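PDB 6VTJ: Non-ribosomal peptide synthetase from Methanobrevibacter ruminantium, which carries a phosphopantetheine-bearing peptide carrier domain and a Rossmann-type reductase domain, which probably releases the thioester-bound peptide by reduction. Local coordinates for residues A[96-101]-A[296-301]; A[260-265]-A[282-287]; A[315-320]-A[385-390]. All coordinates share one frame; numbering follows the deposited sequence.

How the contacts relate
Contact 3 is the core of the three: two neighbouring parallel strands of the central Rossmann sheet, almost wholly buried and held chiefly by backbone bonds, with one arginine-histidine bond on one face. Contacts 1 and 2 lie further out, partly buried. Contact 1 packs helix 94-99 on helix 291-308 through an arginine and apolar side chains; contact 2 joins two parts of the loop before that helix, mostly by side-chain to backbone bonds. Helix 291-308 leads on to strand 313-322, so one element of each of contacts 1 and 3 belongs to the same beta-alpha-beta crossover, and Glu300 forms a salt bridge with Arg317. Val261 and Leu262 pack on Arg317, Tyr283 on Ile98 and Phe297.

Contact 1 of 3, residues A[96-101]-A[296-301]; sequences DIIKNY and KFLAER
Arg301 leaves its helix with CG anti to the backbone N (chi1 -170°), runs out extended and then bends at chi3 (76°), which lays its guanidinium flat against one face of the Tyr101 ring and turns its NH1/NH2 edge to the end of helix 94-99. Tyr101 likewise has CG away from its own N. Arg301 CD sits 3.6 Å from the ring centroid, almost squarely above it, a CH-pi contact, while the guanidinium stacks off-centre toward Tyr101 CD1, the two planes only 9° apart. Cation-pi attraction adds to this stack, and Leu298 CD2 lies against the opposite face of the guanidinium, toward its rim. Arg301 NH1 gives Ile97 O a nearly straight bond of 2.9 Å in the guanidinium plane, and NH2 of Arg301 adds a weak one of 3.3 Å.

Beside this stack, branched apolar side chains and the Phe297 ring fill the space between the helices without bringing in polar groups that need partners. Ile97 CG2 lies 4.0 Å from Leu298 CD2, and Ile98 CG1 is 4.0 Å from CE1 of Phe297. The Tyr103 hydroxyl bonds to Arg301 NH1 and Ile98 O, and that of Tyr101 to Gln305, one turn further along helix 291-308. An alanine in place of Arg301 would remove both N-H donors and the flat cover of the Tyr101 ring, which would probably leave Ile97 O without its side-chain mate.

At this last helical turn the amide of Tyr101 bonds weakly to Lys99 O, closing an inverse gamma turn centred on Asn100, which leaves Ile97 O to the arginine. A flat cation suits this place: it gives N-H groups and probably a complementary charge to the negative end of the helix dipole, while one face stacks on the aromatic ring and the other takes a leucine methyl.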
loop_
_atom_site.group_PDB
_atom_site.type_symbol
_atom_site.label_atom_id
_atom_site.label_comp_id
_atom_site.label_asym_id
_atom_site.label_seq_id
_atom_site.Cartn_x
_atom_site.Cartn_y
_atom_site.Cartn_z
ATOM N N ASP A 96 6.049 20.662 -6.730
ATOM C CA ASP A 96 7.297 21.267 -7.183
ATOM C C ASP A 96 8.456 20.286 -7.077
ATOM O O ASP A 96 9.298 20.206 -7.978
ATOM C CB ASP A 96 7.590 22.526 -6.365
ATOM C CG ASP A 96 6.625 23.656 -6.671
ATOM O OD1 ASP A 96 6.270 23.858 -7.854
ATOM O OD2 ASP A 96 6.221 24.352 -5.720
ATOM N N ILE A 97 8.537 19.552 -5.968
ATOM C CA ILE A 97 9.554 18.511 -5.845
ATOM C C ILE A 97 9.441 17.517 -7.000
ATOM O O ILE A 97 10.449 17.107 -7.585
ATOM C CB ILE A 97 9.446 17.828 -4.465
ATOM C CG1 ILE A 97 9.831 18.827 -3.377
ATOM C CG2 ILE A 97 10.370 16.640 -4.373
ATOM C CD1 ILE A 97 9.478 18.371 -1.988
ATOM N N ILE A 98 8.211 17.166 -7.387
ATOM C CA ILE A 98 8.010 16.177 -8.440
ATOM C C ILE A 98 8.471 16.727 -9.785
ATOM O O ILE A 98 9.213 16.065 -10.524
ATOM C CB ILE A 98 6.534 15.748 -8.480
ATOM C CG1 ILE A 98 6.247 14.749 -7.358
ATOM C CG2 ILE A 98 6.180 15.153 -9.828
ATOM C CD1 ILE A 98 4.807 14.783 -6.904
ATOM N N LYS A 99 8.055 17.956 -10.113
ATOM C CA LYS A 99 8.306 18.510 -11.439
ATOM C C LYS A 99 9.692 19.133 -11.590
ATOM O O LYS A 99 10.160 19.289 -12.723
ATOM C CB LYS A 99 7.235 19.548 -11.780
ATOM C CG LYS A 99 5.851 18.955 -11.982
ATOM C CD LYS A 99 4.813 20.052 -12.097
ATOM C CE LYS A 99 3.436 19.497 -12.435
ATOM N NZ LYS A 99 2.346 20.433 -12.010
ATOM N N ASN A 100 10.364 19.485 -10.494
ATOM C CA ASN A 100 11.666 20.151 -10.580
ATOM C C ASN A 100 12.755 19.084 -10.624
ATOM O O ASN A 100 13.483 18.841 -9.661
ATOM C CB ASN A 100 11.871 21.108 -9.415
ATOM C CG ASN A 100 13.253 21.718 -9.410
ATOM O OD1 ASN A 100 13.725 22.222 -10.439
ATOM N ND2 ASN A 100 13.928 21.655 -8.259
ATOM N N TYR A 101 12.872 18.445 -11.782
ATOM C CA TYR A 101 13.724 17.272 -11.899
ATOM C C TYR A 101 13.928 16.981 -13.370
ATOM O O TYR A 101 13.014 17.162 -14.181
ATOM C CB TYR A 101 13.098 16.057 -11.192
ATOM C CG TYR A 101 14.085 14.960 -10.828
ATOM C CD1 TYR A 101 14.754 14.974 -9.609
ATOM C CD2 TYR A 101 14.325 13.907 -11.688
ATOM C CE1 TYR A 101 15.643 13.970 -9.266
ATOM C CE2 TYR A 101 15.222 12.896 -11.358
ATOM C CZ TYR A 101 15.877 12.936 -10.148
ATOM O OH TYR A 101 16.764 11.942 -9.818
ATOM N N LYS A 296 5.675 6.960 -2.317
ATOM C CA LYS A 296 6.279 5.809 -2.988
ATOM C C LYS A 296 6.948 6.233 -4.299
ATOM O O LYS A 296 8.025 5.727 -4.655
ATOM C CB LYS A 296 5.226 4.733 -3.234
ATOM C CG LYS A 296 4.626 4.128 -1.971
ATOM C CD LYS A 296 5.676 3.494 -1.069
ATOM C CE LYS A 296 6.251 2.227 -1.671
ATOM N NZ LYS A 296 7.018 1.491 -0.645
ATOM N N PHE A 297 6.326 7.163 -5.029
ATOM C CA PHE A 297 6.929 7.663 -6.257
ATOM C C PHE A 297 8.270 8.331 -5.979
ATOM O O PHE A 297 9.246 8.121 -6.720
ATOM C CB PHE A 297 5.974 8.642 -6.949
ATOM C CG PHE A 297 6.617 9.422 -8.065
ATOM C CD1 PHE A 297 7.248 10.648 -7.812
ATOM C CD2 PHE A 297 6.602 8.933 -9.364
ATOM C CE1 PHE A 297 7.861 11.364 -8.835
ATOM C CE2 PHE A 297 7.205 9.651 -10.399
ATOM C CZ PHE A 297 7.838 10.876 -10.129
ATOM N N LEU A 298 8.330 9.164 -4.934
ATOM C CA LEU A 298 9.584 9.842 -4.598
ATOM C C LEU A 298 10.648 8.832 -4.194
ATOM O O LEU A 298 11.833 8.988 -4.521
ATOM C CB LEU A 298 9.343 10.862 -3.475
ATOM C CG LEU A 298 8.465 12.076 -3.833
ATOM C CD1 LEU A 298 8.168 12.947 -2.604
ATOM C CD2 LEU A 298 9.119 12.909 -4.945
ATOM N N ALA A 299 10.241 7.769 -3.503
ATOM C CA ALA A 299 11.187 6.710 -3.186
ATOM C C ALA A 299 11.721 6.029 -4.451
ATOM O O ALA A 299 12.929 5.785 -4.570
ATOM C CB ALA A 299 10.518 5.711 -2.256
ATOM N N GLU A 300 10.836 5.722 -5.406
ATOM C CA GLU A 300 11.271 5.107 -6.658
ATOM C C GLU A 300 12.285 5.989 -7.360
ATOM O O GLU A 300 13.300 5.507 -7.873
ATOM C CB GLU A 300 10.071 4.845 -7.577
ATOM C CG GLU A 300 9.261 3.579 -7.237
ATOM C CD GLU A 300 8.337 3.113 -8.362
ATOM O OE1 GLU A 300 8.555 3.503 -9.527
ATOM O OE2 GLU A 300 7.399 2.328 -8.087
ATOM N N ARG A 301 12.001 7.289 -7.426
ATOM C CA ARG A 301 12.925 8.211 -8.086
ATOM C C ARG A 301 14.274 8.258 -7.376
ATOM O O ARG A 301 15.318 8.322 -8.029
ATOM C CB ARG A 301 12.318 9.606 -8.154
ATOM C CG ARG A 301 13.094 10.575 -9.030
ATOM C CD ARG A 301 12.358 11.905 -9.106
ATOM N NE ARG A 301 12.522 12.673 -7.880
ATOM C CZ ARG A 301 12.033 13.893 -7.685
ATOM N NH1 ARG A 301 11.319 14.497 -8.633
ATOM N NH2 ARG A 301 12.254 14.507 -6.531
#

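Contact 2 of 3, residues A[260-265]-A[282-287]; sequences SVLSSY and LYYEQD
The side-chain nitrogen NE2 of Gln286 is gripped by two carbonyls: it donates to Val261 O across the contact at 3.0 Å, almost straight, and to Leu282 O of its own segment, 282-287, at 2.9 Å. Both acceptors lie close to the amide plane, as the two hydrogens of an NH2 group require. The other end of the amide, OE1, accepts the backbone N of Tyr284 and lies over one face of the Tyr284 ring, toward its rim. A bend at chi2 (-92°) folds the glutamine back to reach all three, which explains why a long primary amide fits here.

Both segments belong to the long loop joining strand 252-258 to helix 291-308, the first half of a beta-alpha-beta crossover of the Rossmann fold. The loop leaves the carboxyl end of the sheet, and the side chain of Val261 is about 13 Å from the bound phosphopantetheine.

Tyr284 sends its hydroxyl to Ser264 O, a bond of 2.7 Å, while Leu262 CD2 meets the ring at its edge, 4.1 Å from Tyr284 CE1. Ser264 OG works both ways, receiving the N-H of Asp287 at 3.0 Å and donating to Tyr265 O.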
loop_
_atom_site.group_PDB
_atom_site.type_symbol
_atom_site.label_atom_id
_atom_site.label_comp_id
_atom_site.label_asym_id
_atom_site.label_seq_id
_atom_site.Cartn_x
_atom_site.Cartn_y
_atom_site.Cartn_z
ATOM N N SER A 260 0.463 1.416 -7.819
ATOM C CA SER A 260 -0.337 2.634 -7.853
ATOM C C SER A 260 0.456 3.873 -8.249
ATOM O O SER A 260 -0.160 4.931 -8.405
ATOM C CB SER A 260 -0.985 2.891 -6.490
ATOM O OG SER A 260 -1.869 1.831 -6.164
ATOM N N VAL A 261 1.785 3.788 -8.406
ATOM C CA VAL A 261 2.500 4.969 -8.883
ATOM C C VAL A 261 2.112 5.277 -10.313
ATOM O O VAL A 261 2.146 6.439 -10.718
ATOM C CB VAL A 261 4.035 4.860 -8.744
ATOM C CG1 VAL A 261 4.442 4.715 -7.286
ATOM C CG2 VAL A 261 4.589 3.740 -9.604
ATOM N N LEU A 262 1.724 4.264 -11.103
ATOM C CA LEU A 262 1.061 4.496 -12.389
ATOM C C LEU A 262 -0.410 4.797 -12.097
ATOM O O LEU A 262 -1.303 3.960 -12.238
ATOM C CB LEU A 262 1.228 3.302 -13.311
ATOM C CG LEU A 262 2.661 2.786 -13.366
ATOM C CD1 LEU A 262 2.762 1.612 -14.309
ATOM C CD2 LEU A 262 3.653 3.893 -13.768
ATOM N N SER A 263 -0.664 6.028 -11.659
ATOM C CA SER A 263 -1.900 6.326 -10.953
ATOM C C SER A 263 -3.055 6.721 -11.860
ATOM O O SER A 263 -4.205 6.592 -11.441
ATOM C CB SER A 263 -1.664 7.450 -9.944
ATOM O OG SER A 263 -1.160 8.607 -10.598
ATOM N N SER A 264 -2.791 7.200 -13.071
ATOM C CA SER A 264 -3.832 7.811 -13.886
ATOM C C SER A 264 -3.253 8.083 -15.261
ATOM O O SER A 264 -2.045 7.973 -15.470
ATOM C CB SER A 264 -4.318 9.120 -13.283
ATOM O OG SER A 264 -3.335 10.130 -13.476
ATOM N N TYR A 265 -4.127 8.480 -16.188
ATOM C CA TYR A 265 -3.647 9.091 -17.419
ATOM C C TYR A 265 -2.882 10.363 -17.086
ATOM O O TYR A 265 -3.051 10.954 -16.016
ATOM C CB TYR A 265 -4.804 9.420 -18.365
ATOM C CG TYR A 265 -5.473 8.212 -18.978
ATOM C CD1 TYR A 265 -4.803 7.406 -19.883
ATOM C CD2 TYR A 265 -6.786 7.897 -18.669
ATOM C CE1 TYR A 265 -5.418 6.301 -20.452
ATOM C CE2 TYR A 265 -7.408 6.801 -19.226
ATOM C CZ TYR A 265 -6.718 6.009 -20.120
ATOM O OH TYR A 265 -7.347 4.920 -20.676
ATOM N N LEU A 282 8.258 5.647 -15.401
ATOM C CA LEU A 282 8.226 6.254 -14.077
ATOM C C LEU A 282 7.314 7.470 -14.095
ATOM O O LEU A 282 6.175 7.391 -13.633
ATOM C CB LEU A 282 9.626 6.639 -13.590
ATOM C CG LEU A 282 9.750 7.390 -12.254
ATOM C CD1 LEU A 282 9.161 6.634 -11.117
ATOM C CD2 LEU A 282 11.199 7.650 -11.969
ATOM N N TYR A 283 7.786 8.588 -14.641
ATOM C CA TYR A 283 7.081 9.857 -14.556
ATOM C C TYR A 283 6.511 10.267 -15.906
ATOM O O TYR A 283 7.242 10.337 -16.898
ATOM C CB TYR A 283 8.012 10.953 -14.054
ATOM C CG TYR A 283 7.296 12.258 -13.842
ATOM C CD1 TYR A 283 6.255 12.340 -12.940
ATOM C CD2 TYR A 283 7.646 13.404 -14.556
ATOM C CE1 TYR A 283 5.586 13.523 -12.717
ATOM C CE2 TYR A 283 6.977 14.619 -14.340
ATOM C CZ TYR A 283 5.946 14.665 -13.414
ATOM O OH TYR A 283 5.241 15.830 -13.165
ATOM N N TYR A 284 5.217 10.591 -15.925
ATOM C CA TYR A 284 4.578 11.164 -17.106
ATOM C C TYR A 284 3.502 12.185 -16.707
ATOM O O TYR A 284 2.471 12.298 -17.381
ATOM C CB TYR A 284 3.991 10.050 -17.995
ATOM C CG TYR A 284 3.020 9.141 -17.270
ATOM C CD1 TYR A 284 3.474 8.146 -16.402
ATOM C CD2 TYR A 284 1.643 9.289 -17.435
ATOM C CE1 TYR A 284 2.579 7.323 -15.723
ATOM C CE2 TYR A 284 0.757 8.473 -16.779
ATOM C CZ TYR A 284 1.223 7.493 -15.921
ATOM O OH TYR A 284 0.325 6.690 -15.250
ATOM N N GLU A 285 3.716 12.905 -15.602
ATOM C CA GLU A 285 2.746 13.864 -15.054
ATOM C C GLU A 285 1.387 13.220 -14.776
ATOM O O GLU A 285 0.328 13.778 -15.086
ATOM C CB GLU A 285 2.603 15.088 -15.962
ATOM C CG GLU A 285 3.594 16.162 -15.576
ATOM C CD GLU A 285 3.609 17.356 -16.503
ATOM O OE1 GLU A 285 2.566 18.041 -16.603
ATOM O OE2 GLU A 285 4.675 17.600 -17.126
ATOM N N GLN A 286 1.427 12.038 -14.168
ATOM C CA GLN A 286 0.238 11.394 -13.638
ATOM C C GLN A 286 -0.179 12.078 -12.340
ATOM O O GLN A 286 0.568 12.867 -11.749
ATOM C CB GLN A 286 0.489 9.897 -13.403
ATOM C CG GLN A 286 1.543 9.578 -12.325
ATOM C CD GLN A 286 2.976 9.411 -12.883
ATOM O OE1 GLN A 286 3.435 10.217 -13.685
ATOM N NE2 GLN A 286 3.676 8.354 -12.449
ATOM N N ASP A 287 -1.387 11.764 -11.892
ATOM C CA ASP A 287 -1.931 12.330 -10.654
ATOM C C ASP A 287 -1.176 11.765 -9.453
ATOM O O ASP A 287 -1.269 10.573 -9.148
ATOM C CB ASP A 287 -3.427 12.029 -10.579
ATOM C CG ASP A 287 -4.072 12.472 -9.276
ATOM O OD1 ASP A 287 -3.551 13.372 -8.586
ATOM O OD2 ASP A 287 -5.131 11.901 -8.944
HETATM O O HOH W 1 -5.511 8.517 -8.925
#

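Contact 3 of 3, residues A[315-320]-A[385-390]; sequences IIRVGN and VFHCMN
Val385 opens the pairing beside Ile315, its CG2 lying 4.1 Å from Ile315 CB and its CA bringing a C-H toward Ile315 O. Its other branch, CG1, lies over one face of the Arg317 guanidinium, toward its rim. Phe386 then bonds on both sides of Ile316, as the residues of a parallel pair do: its N donates to Ile315 O, and its O accepts the N of Arg317, both at 2.8 Å. Its ring turns to the opposite face of the sheet, where CD2 is 4.2 Å from Ile316 CG1, with helix 366-376 packed nearby.

His387 lies alongside Arg317, both side chains pointing the same way. The torsion chi1 of -69° sets the imidazole so that its NE2 receives Arg317 NH1 at 3.0 Å, in the plane of the ring, while ND1 bonds to Glu454 O. Cys388 continues the ladder through its N, bonded to Arg317 O at 2.8 Å, and its small side chain lets CB come within 3.6 Å of Ile316 CG2. Beyond it the strands spread, and Met389 comes beside Gly319, which has no side chain to press on it.

This is the parallel pairing of a Rossmann sheet. Arg317 is buried, yet its guanidinium is supplied with acceptors by His387, Thr281 O and Glu300, whose carboxylate probably offsets the positive charge within the core.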
loop_
_atom_site.group_PDB
_atom_site.type_symbol
_atom_site.label_atom_id
_atom_site.label_comp_id
_atom_site.label_asym_id
_atom_site.label_seq_id
_atom_site.Cartn_x
_atom_site.Cartn_y
_atom_site.Cartn_z
ATOM N N ILE A 315 13.289 -2.237 -8.339
ATOM C CA ILE A 315 12.034 -1.715 -7.848
ATOM C C ILE A 315 10.967 -2.741 -8.207
ATOM O O ILE A 315 10.729 -3.011 -9.389
ATOM C CB ILE A 315 11.728 -0.332 -8.439
ATOM C CG1 ILE A 315 12.751 0.689 -7.908
ATOM C CG2 ILE A 315 10.294 0.074 -8.117
ATOM C CD1 ILE A 315 12.755 1.996 -8.631
ATOM N N ILE A 316 10.336 -3.312 -7.194
ATOM C CA ILE A 316 9.339 -4.357 -7.363
ATOM C C ILE A 316 8.004 -3.740 -6.957
ATOM O O ILE A 316 7.702 -3.634 -5.765
ATOM C CB ILE A 316 9.679 -5.603 -6.523
ATOM C CG1 ILE A 316 10.998 -6.239 -7.003
ATOM C CG2 ILE A 316 8.538 -6.626 -6.559
ATOM C CD1 ILE A 316 11.359 -7.529 -6.231
ATOM N N ARG A 317 7.197 -3.326 -7.935
ATOM C CA ARG A 317 5.859 -2.809 -7.648
ATOM C C ARG A 317 4.891 -3.953 -7.346
ATOM O O ARG A 317 4.684 -4.840 -8.183
ATOM C CB ARG A 317 5.349 -1.980 -8.824
ATOM C CG ARG A 317 6.198 -0.757 -9.096
ATOM C CD ARG A 317 5.838 -0.102 -10.410
ATOM N NE ARG A 317 6.598 1.128 -10.596
ATOM C CZ ARG A 317 6.866 1.665 -11.775
ATOM N NH1 ARG A 317 6.429 1.070 -12.889
ATOM N NH2 ARG A 317 7.561 2.802 -11.840
ATOM N N VAL A 318 4.278 -3.932 -6.168
ATOM C CA VAL A 318 3.302 -4.953 -5.804
ATOM C C VAL A 318 1.902 -4.345 -5.835
ATOM O O VAL A 318 1.721 -3.127 -5.943
ATOM C CB VAL A 318 3.617 -5.618 -4.440
ATOM C CG1 VAL A 318 4.975 -6.347 -4.509
ATOM C CG2 VAL A 318 3.564 -4.616 -3.280
ATOM N N GLY A 319 0.901 -5.215 -5.776
ATOM C CA GLY A 319 -0.460 -4.775 -5.975
ATOM C C GLY A 319 -1.335 -4.922 -4.749
ATOM O O GLY A 319 -1.078 -4.297 -3.718
ATOM N N ASN A 320 -2.362 -5.761 -4.861
ATOM C CA ASN A 320 -3.370 -5.970 -3.816
ATOM C C ASN A 320 -2.932 -7.162 -2.964
ATOM O O ASN A 320 -3.228 -8.319 -3.279
ATOM C CB ASN A 320 -4.733 -6.189 -4.469
ATOM C CG ASN A 320 -5.865 -6.414 -3.461
ATOM O OD1 ASN A 320 -5.860 -5.881 -2.350
ATOM N ND2 ASN A 320 -6.852 -7.195 -3.868
ATOM N N VAL A 385 12.942 -2.929 -12.880
ATOM C CA VAL A 385 11.604 -2.586 -12.413
ATOM C C VAL A 385 10.651 -3.710 -12.776
ATOM O O VAL A 385 10.652 -4.195 -13.912
ATOM C CB VAL A 385 11.108 -1.254 -13.004
ATOM C CG1 VAL A 385 9.656 -1.024 -12.618
ATOM C CG2 VAL A 385 11.971 -0.081 -12.527
ATOM N N PHE A 386 9.841 -4.131 -11.821
ATOM C CA PHE A 386 8.939 -5.244 -12.063
ATOM C C PHE A 386 7.545 -4.923 -11.542
ATOM O O PHE A 386 7.378 -4.103 -10.630
ATOM C CB PHE A 386 9.458 -6.510 -11.416
ATOM C CG PHE A 386 10.846 -6.865 -11.836
ATOM C CD1 PHE A 386 11.066 -7.614 -12.983
ATOM C CD2 PHE A 386 11.930 -6.450 -11.089
ATOM C CE1 PHE A 386 12.348 -7.937 -13.367
ATOM C CE2 PHE A 386 13.224 -6.764 -11.480
ATOM C CZ PHE A 386 13.428 -7.508 -12.613
ATOM N N HIS A 387 6.551 -5.561 -12.165
ATOM C CA HIS A 387 5.142 -5.491 -11.789
ATOM C C HIS A 387 4.744 -6.854 -11.227
ATOM O O HIS A 387 4.246 -7.729 -11.943
ATOM C CB HIS A 387 4.302 -5.079 -12.979
ATOM C CG HIS A 387 4.530 -3.655 -13.387
ATOM N ND1 HIS A 387 3.929 -3.081 -14.486
ATOM C CD2 HIS A 387 5.292 -2.686 -12.825
ATOM C CE1 HIS A 387 4.314 -1.822 -14.585
ATOM N NE2 HIS A 387 5.143 -1.558 -13.591
ATOM N N CYS A 388 4.966 -7.028 -9.927
ATOM C CA CYS A 388 4.887 -8.339 -9.298
ATOM C C CYS A 388 3.509 -8.479 -8.651
ATOM O O CYS A 388 3.332 -8.210 -7.464
ATOM C CB CYS A 388 6.023 -8.494 -8.295
ATOM S SG CYS A 388 6.137 -10.121 -7.528
ATOM N N MET A 389 2.535 -8.915 -9.444
ATOM C CA MET A 389 1.166 -9.082 -8.995
ATOM C C MET A 389 0.505 -10.192 -9.795
ATOM O O MET A 389 0.865 -10.451 -10.950
ATOM C CB MET A 389 0.358 -7.781 -9.123
ATOM C CG MET A 389 0.457 -7.090 -10.479
ATOM S SD MET A 389 -0.020 -5.335 -10.361
ATOM C CE MET A 389 -1.807 -5.463 -10.231
ATOM N N ASN A 390 -0.478 -10.837 -9.163
ATOM C CA ASN A 390 -1.212 -11.946 -9.756
ATOM C C ASN A 390 -1.883 -11.544 -11.065
ATOM O O ASN A 390 -2.800 -10.717 -11.069
ATOM C CB ASN A 390 -2.241 -12.468 -8.762
ATOM C CG ASN A 390 -2.708 -13.858 -9.103
ATOM O OD1 ASN A 390 -2.877 -14.179 -10.264
ATOM N ND2 ASN A 390 -2.901 -14.697 -8.091
#